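Local coordinates for putative uncharacterized protein (Ustilago maydis, PDB 4GNX) that forms an OB-fold subunit, probably the middle one, of replication protein A, which binds single-stranded DNA, at residues V12-I17 with L39-V44; V91-T96 with I106-M111. One frame throughout, in Å; residues are numbered along the deposited sequence.

Contact 1. Residues V12-I17 with L39-V44; sequences VTIRQI and LTFVAV
Val-12 N donates to Thr-40 O at 3.1 Å, and this bond carries the parallel pairing of strand 9-11 with strand 38-50 as far as the start of the short helix 14-19. The strand belongs to the OB-fold barrel. Thr-13, the N-cap, closes the helix start with a capping box: its OG1 accepts from Gln-16 N (3.1 Å), while Gln-16 OE1 accepts from Thr-13 N (3.0 Å) in its own carbonyl plane. Thr-13 OG1 also bonds Leu-109 O of a neighbouring subunit.

On the other side of this helical turn the side-chain contacts are apolar. The Phe-41 ring stands up from the strand, chi1 67° setting CG in the cleft flanked by N and C, which carries its far end to the helix. Ile-14 slants across the ring, its CG1 4.0 Å from Phe-41 CE1, whereas Ile-17 crosses at about a right angle and brings CD1 to CE2. In the plane of the ring, Leu-39 CD1 and Ala-43 CB lie at its edge. Val-59 of strand 54-60 and Val-93 of strand 90-100 pack on Phe-41 too, and His-123 of helix 117-135 bonds Val-12 O. Ile-17 also lies crosswise to Leu-39, and Leu-39 CD1 has Ile-17 CD1 3.9 Å away and Val-12 CG2 at 3.8 Å.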
loop_
_atom_site.group_PDB
_atom_site.type_symbol
_atom_site.label_atom_id
_atom_site.label_comp_id
_atom_site.label_asym_id
_atom_site.label_seq_id
_atom_site.Cartn_x
_atom_site.Cartn_y
_atom_site.Cartn_z
ATOM N N VAL B 12 0.424 9.958 -12.822
ATOM C CA VAL B 12 -0.122 9.804 -14.151
ATOM C C VAL B 12 0.957 9.385 -15.095
ATOM O O VAL B 12 2.137 9.604 -14.830
ATOM C CB VAL B 12 -0.707 11.122 -14.716
ATOM C CG1 VAL B 12 -2.000 11.537 -13.994
ATOM C CG2 VAL B 12 0.333 12.229 -14.702
ATOM N N THR B 13 0.537 8.777 -16.204
ATOM C CA THR B 13 1.444 8.469 -17.308
ATOM C C THR B 13 1.311 9.562 -18.339
ATOM O O THR B 13 0.291 10.243 -18.424
ATOM C CB THR B 13 1.057 7.179 -18.026
ATOM O OG1 THR B 13 -0.234 7.371 -18.654
ATOM C CG2 THR B 13 1.060 5.971 -17.045
ATOM N N ILE B 14 2.343 9.719 -19.145
ATOM C CA ILE B 14 2.292 10.734 -20.156
ATOM C C ILE B 14 1.075 10.511 -21.040
ATOM O O ILE B 14 0.423 11.497 -21.447
ATOM C CB ILE B 14 3.605 10.796 -20.944
ATOM C CG1 ILE B 14 4.725 11.283 -19.986
ATOM C CG2 ILE B 14 3.444 11.691 -22.177
ATOM C CD1 ILE B 14 6.130 11.209 -20.547
ATOM N N ARG B 15 0.729 9.238 -21.292
ATOM C CA ARG B 15 -0.454 8.939 -22.106
ATOM C C ARG B 15 -1.744 9.536 -21.555
ATOM O O ARG B 15 -2.565 10.096 -22.322
ATOM C CB ARG B 15 -0.665 7.455 -22.241
ATOM C CG ARG B 15 -1.616 7.081 -23.362
ATOM C CD ARG B 15 -0.789 6.845 -24.614
ATOM N NE ARG B 15 -0.918 7.910 -25.604
ATOM C CZ ARG B 15 -0.038 8.179 -26.560
ATOM N NH1 ARG B 15 1.095 7.490 -26.673
ATOM N NH2 ARG B 15 -0.292 9.166 -27.399
ATOM N N GLN B 16 -1.931 9.398 -20.234
ATOM C CA GLN B 16 -3.085 9.996 -19.560
ATOM C C GLN B 16 -3.037 11.498 -19.678
ATOM O O GLN B 16 -4.055 12.129 -19.994
ATOM C CB GLN B 16 -3.166 9.610 -18.102
ATOM C CG GLN B 16 -3.645 8.194 -17.817
ATOM C CD GLN B 16 -3.410 7.827 -16.359
ATOM O OE1 GLN B 16 -2.273 7.941 -15.839
ATOM N NE2 GLN B 16 -4.478 7.425 -15.677
ATOM N N ILE B 17 -1.861 12.083 -19.471
ATOM C CA ILE B 17 -1.732 13.514 -19.740
ATOM C C ILE B 17 -2.250 13.827 -21.143
ATOM O O ILE B 17 -3.091 14.698 -21.301
ATOM C CB ILE B 17 -0.302 14.027 -19.539
ATOM C CG1 ILE B 17 0.145 13.736 -18.104
ATOM C CG2 ILE B 17 -0.240 15.512 -19.809
ATOM C CD1 ILE B 17 1.611 13.954 -17.866
ATOM N N LEU B 39 0.349 17.232 -10.834
ATOM C CA LEU B 39 0.532 15.840 -11.200
ATOM C C LEU B 39 2.001 15.460 -11.097
ATOM O O LEU B 39 2.873 16.324 -11.070
ATOM C CB LEU B 39 0.050 15.616 -12.628
ATOM C CG LEU B 39 0.716 16.413 -13.772
ATOM C CD1 LEU B 39 1.931 15.685 -14.342
ATOM C CD2 LEU B 39 -0.278 16.666 -14.889
ATOM N N THR B 40 2.270 14.164 -11.069
ATOM C CA THR B 40 3.635 13.689 -11.018
ATOM C C THR B 40 3.882 12.434 -11.850
ATOM O O THR B 40 3.001 11.586 -12.029
ATOM C CB THR B 40 4.086 13.401 -9.581
ATOM O OG1 THR B 40 5.439 12.927 -9.623
ATOM C CG2 THR B 40 3.181 12.344 -8.889
ATOM N N PHE B 41 5.101 12.302 -12.336
ATOM C CA PHE B 41 5.447 11.144 -13.150
ATOM C C PHE B 41 6.955 10.967 -13.308
ATOM O O PHE B 41 7.754 11.862 -12.976
ATOM C CB PHE B 41 4.758 11.217 -14.523
ATOM C CG PHE B 41 5.251 12.323 -15.394
ATOM C CD1 PHE B 41 6.302 12.108 -16.282
ATOM C CD2 PHE B 41 4.652 13.570 -15.355
ATOM C CE1 PHE B 41 6.761 13.121 -17.101
ATOM C CE2 PHE B 41 5.115 14.597 -16.178
ATOM C CZ PHE B 41 6.174 14.371 -17.049
ATOM N N VAL B 42 7.337 9.805 -13.819
ATOM C CA VAL B 42 8.742 9.444 -13.956
ATOM C C VAL B 42 8.981 9.183 -15.425
ATOM O O VAL B 42 8.137 8.614 -16.098
ATOM C CB VAL B 42 9.057 8.195 -13.138
ATOM C CG1 VAL B 42 10.461 7.708 -13.431
ATOM C CG2 VAL B 42 8.889 8.476 -11.648
ATOM N N ALA B 43 10.117 9.625 -15.940
ATOM C CA ALA B 43 10.349 9.610 -17.381
ATOM C C ALA B 43 11.830 9.773 -17.650
ATOM O O ALA B 43 12.602 10.074 -16.726
ATOM C CB ALA B 43 9.585 10.732 -18.049
ATOM N N VAL B 44 12.205 9.588 -18.920
ATOM C CA VAL B 44 13.585 9.725 -19.358
ATOM C C VAL B 44 13.767 10.979 -20.207
ATOM O O VAL B 44 12.997 11.236 -21.150
ATOM C CB VAL B 44 14.047 8.494 -20.140
ATOM C CG1 VAL B 44 15.521 8.610 -20.523
ATOM C CG2 VAL B 44 13.844 7.262 -19.292
#

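Contact 2. Residues V91-T96 with I106-M111; sequences VRVLGT and ISSGHM. With nucleotides of chain G.
Two hydroxyls on the paired residues Thr-96 and Ser-107 are turned by their first torsions onto the same thymine: Thr-96 OG1 lies beside its own backbone N (chi1 -39°), and Ser-107 OG swings out opposite its N (chi1 155°). The setting is the DNA-binding face of an OB fold, at the antiparallel hairpin of strands 90-100 and 103-108. Thr-96 OG1 accepts from N3 of DT21 of chain G at 2.6 Å, and Ser-107 OG donates to O2 of the same base at 2.7 Å, so the two hydroxyls meet neighbouring positions of one pyrimidine. The backbone ties the two residues together, since Thr-96 and Ser-107 form a hydrogen-bonded pair: Thr-96 N to Ser-107 O is 2.7 Å and Ser-107 N to Thr-96 O is 2.8 Å.

Next comes the non-hydrogen-bonded pair of Gly-95 and Ser-108, with Ile-106 CG2 resting on Gly-95 CA. Ser-108 OG donates to Leu-94 O at 2.9 Å, a side-chain bond just before the strand bends sharply at Gly-109. Beyond it, Leu-94 N bonds His-110 O. The His-110 ring lies close to the phosphate of DT21, NE2 facing OP1, and stacks with the ring of His-393 of a neighbouring subunit; Leu-94 CD2 reaches the thymine methyl C7 at 3.6 Å.

The patch formed by Val-91, Val-93 and Met-111 is instead apolar, and Val-68 of strand 65-71 packs there on Met-111. The methionine chain is extended beyond CG and runs alongside Val-93, bringing CE up to Val-93 CG2 and, at 3.7 Å, to Val-91 CG2.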
loop_
_atom_site.group_PDB
_atom_site.type_symbol
_atom_site.label_atom_id
_atom_site.label_comp_id
_atom_site.label_asym_id
_atom_site.label_seq_id
_atom_site.Cartn_x
_atom_site.Cartn_y
_atom_site.Cartn_z
ATOM N N VAL B 91 13.934 10.541 -14.331
ATOM C CA VAL B 91 13.647 11.639 -13.423
ATOM C C VAL B 91 12.215 11.597 -12.911
ATOM O O VAL B 91 11.294 11.118 -13.614
ATOM C CB VAL B 91 13.821 12.993 -14.097
ATOM C CG1 VAL B 91 15.236 13.167 -14.614
ATOM C CG2 VAL B 91 12.805 13.130 -15.213
ATOM N N ARG B 92 12.045 12.110 -11.690
ATOM C CA ARG B 92 10.730 12.302 -11.078
ATOM C C ARG B 92 10.323 13.734 -11.435
ATOM O O ARG B 92 11.081 14.682 -11.216
ATOM C CB ARG B 92 10.823 12.048 -9.547
ATOM C CG ARG B 92 9.551 11.962 -8.677
ATOM C CD ARG B 92 8.268 11.827 -9.456
ATOM N NE ARG B 92 7.205 10.916 -8.970
ATOM C CZ ARG B 92 7.368 9.665 -8.552
ATOM N NH1 ARG B 92 8.584 9.174 -8.440
ATOM N NH2 ARG B 92 6.311 8.913 -8.232
ATOM N N VAL B 93 9.145 13.886 -12.017
ATOM C CA VAL B 93 8.676 15.209 -12.406
ATOM C C VAL B 93 7.478 15.603 -11.567
ATOM O O VAL B 93 6.537 14.832 -11.436
ATOM C CB VAL B 93 8.286 15.248 -13.901
ATOM C CG1 VAL B 93 7.648 16.590 -14.275
ATOM C CG2 VAL B 93 9.512 14.970 -14.769
ATOM N N LEU B 94 7.521 16.790 -10.985
ATOM C CA LEU B 94 6.355 17.360 -10.330
ATOM C C LEU B 94 5.968 18.637 -11.081
ATOM O O LEU B 94 6.841 19.462 -11.379
ATOM C CB LEU B 94 6.689 17.658 -8.873
ATOM C CG LEU B 94 5.477 17.835 -7.971
ATOM C CD1 LEU B 94 5.714 17.255 -6.589
ATOM C CD2 LEU B 94 5.147 19.302 -7.869
ATOM N N GLY B 95 4.692 18.832 -11.402
ATOM C CA GLY B 95 4.340 19.982 -12.255
ATOM C C GLY B 95 2.865 20.263 -12.411
ATOM O O GLY B 95 2.061 19.596 -11.809
ATOM N N THR B 96 2.517 21.271 -13.201
ATOM C CA THR B 96 1.123 21.535 -13.542
ATOM C C THR B 96 0.956 21.356 -15.051
ATOM O O THR B 96 1.835 21.752 -15.831
ATOM C CB THR B 96 0.682 22.966 -13.151
ATOM O OG1 THR B 96 1.255 23.331 -11.895
ATOM C CG2 THR B 96 -0.821 23.049 -13.008
ATOM N N ILE B 106 4.114 20.174 -19.484
ATOM C CA ILE B 106 4.158 20.316 -18.065
ATOM C C ILE B 106 4.934 21.557 -17.694
ATOM O O ILE B 106 6.054 21.758 -18.148
ATOM C CB ILE B 106 4.850 19.105 -17.433
ATOM C CG1 ILE B 106 4.090 17.809 -17.777
ATOM C CG2 ILE B 106 4.969 19.297 -15.930
ATOM C CD1 ILE B 106 2.574 17.929 -17.706
ATOM N N SER B 107 4.334 22.399 -16.870
ATOM C CA SER B 107 5.080 23.473 -16.230
ATOM C C SER B 107 5.541 22.964 -14.875
ATOM O O SER B 107 4.720 22.607 -14.031
ATOM C CB SER B 107 4.217 24.707 -16.066
ATOM O OG SER B 107 4.712 25.460 -14.990
ATOM N N SER B 108 6.855 22.914 -14.680
ATOM C CA SER B 108 7.439 22.221 -13.529
ATOM C C SER B 108 8.263 23.119 -12.635
ATOM O O SER B 108 8.866 24.076 -13.095
ATOM C CB SER B 108 8.335 21.075 -13.998
ATOM O OG SER B 108 9.106 20.539 -12.927
ATOM N N GLY B 109 8.299 22.789 -11.351
ATOM C CA GLY B 109 9.203 23.448 -10.427
ATOM C C GLY B 109 10.269 22.467 -10.016
ATOM O O GLY B 109 11.448 22.799 -9.936
ATOM N N HIS B 110 9.856 21.237 -9.761
ATOM C CA HIS B 110 10.785 20.276 -9.225
ATOM C C HIS B 110 11.011 19.124 -10.158
ATOM O O HIS B 110 10.071 18.588 -10.781
ATOM C CB HIS B 110 10.315 19.813 -7.856
ATOM C CG HIS B 110 9.835 20.937 -6.958
ATOM N ND1 HIS B 110 10.659 21.595 -6.108
ATOM C CD2 HIS B 110 8.568 21.508 -6.800
ATOM C CE1 HIS B 110 9.954 22.534 -5.439
ATOM N NE2 HIS B 110 8.676 22.478 -5.863
ATOM N N MET B 111 12.275 18.736 -10.274
ATOM C CA MET B 111 12.641 17.664 -11.171
ATOM C C MET B 111 13.893 17.004 -10.663
ATOM O O MET B 111 14.953 17.607 -10.654
ATOM C CB MET B 111 12.879 18.221 -12.562
ATOM C CG MET B 111 12.217 17.412 -13.653
ATOM S SD MET B 111 12.714 17.987 -15.286
ATOM C CE MET B 111 12.143 16.602 -16.270
ATOM P P DT G 21 7.749 26.265 -6.537
ATOM O OP1 DT G 21 8.795 25.478 -5.833
ATOM O OP2 DT G 21 7.607 27.717 -6.250
ATOM O "O5'" DT G 21 8.014 26.097 -8.099
ATOM C "C5'" DT G 21 8.918 26.973 -8.803
ATOM C "C4'" DT G 21 8.244 27.570 -10.018
ATOM O "O4'" DT G 21 7.495 26.553 -10.726
ATOM C "C3'" DT G 21 7.271 28.717 -9.725
ATOM O "O3'" DT G 21 7.602 29.893 -10.490
ATOM C "C2'" DT G 21 5.893 28.126 -9.999
ATOM C "C1'" DT G 21 6.148 26.946 -10.930
ATOM N N1 DT G 21 5.293 25.755 -10.694
ATOM C C2 DT G 21 4.252 25.498 -11.562
ATOM O O2 DT G 21 3.983 26.215 -12.513
ATOM N N3 DT G 21 3.528 24.368 -11.267
ATOM C C4 DT G 21 3.739 23.487 -10.221
ATOM O O4 DT G 21 3.004 22.513 -10.082
ATOM C C5 DT G 21 4.852 23.813 -9.357
ATOM C C7 DT G 21 5.158 22.918 -8.197
ATOM C C6 DT G 21 5.564 24.914 -9.635
#

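How the contacts relate
Strands 38-50 and 90-100 are neighbours in the curled sheet, so contacts 1 and 2 meet directly: Phe-41 O probably accepts from Val-93 N, and Thr-40 OG1 bonds both Val-93 O and Arg-92 NE, while Arg-92 NH1 makes a salt bridge to Glu-119. Both contacts are buried, but by different means. Contact 1 is core, its aliphatic groups gathered round one ring, and helix 117-135 and a neighbouring subunit complete its surroundings. Contact 2 shares that interior through Val-93, Ile-106 and Met-111, yet its other face is largely polar and meets DNA and a neighbouring subunit, with serine, threonine and histidine turned to base and phosphate and Leu-94 on the thymine methyl.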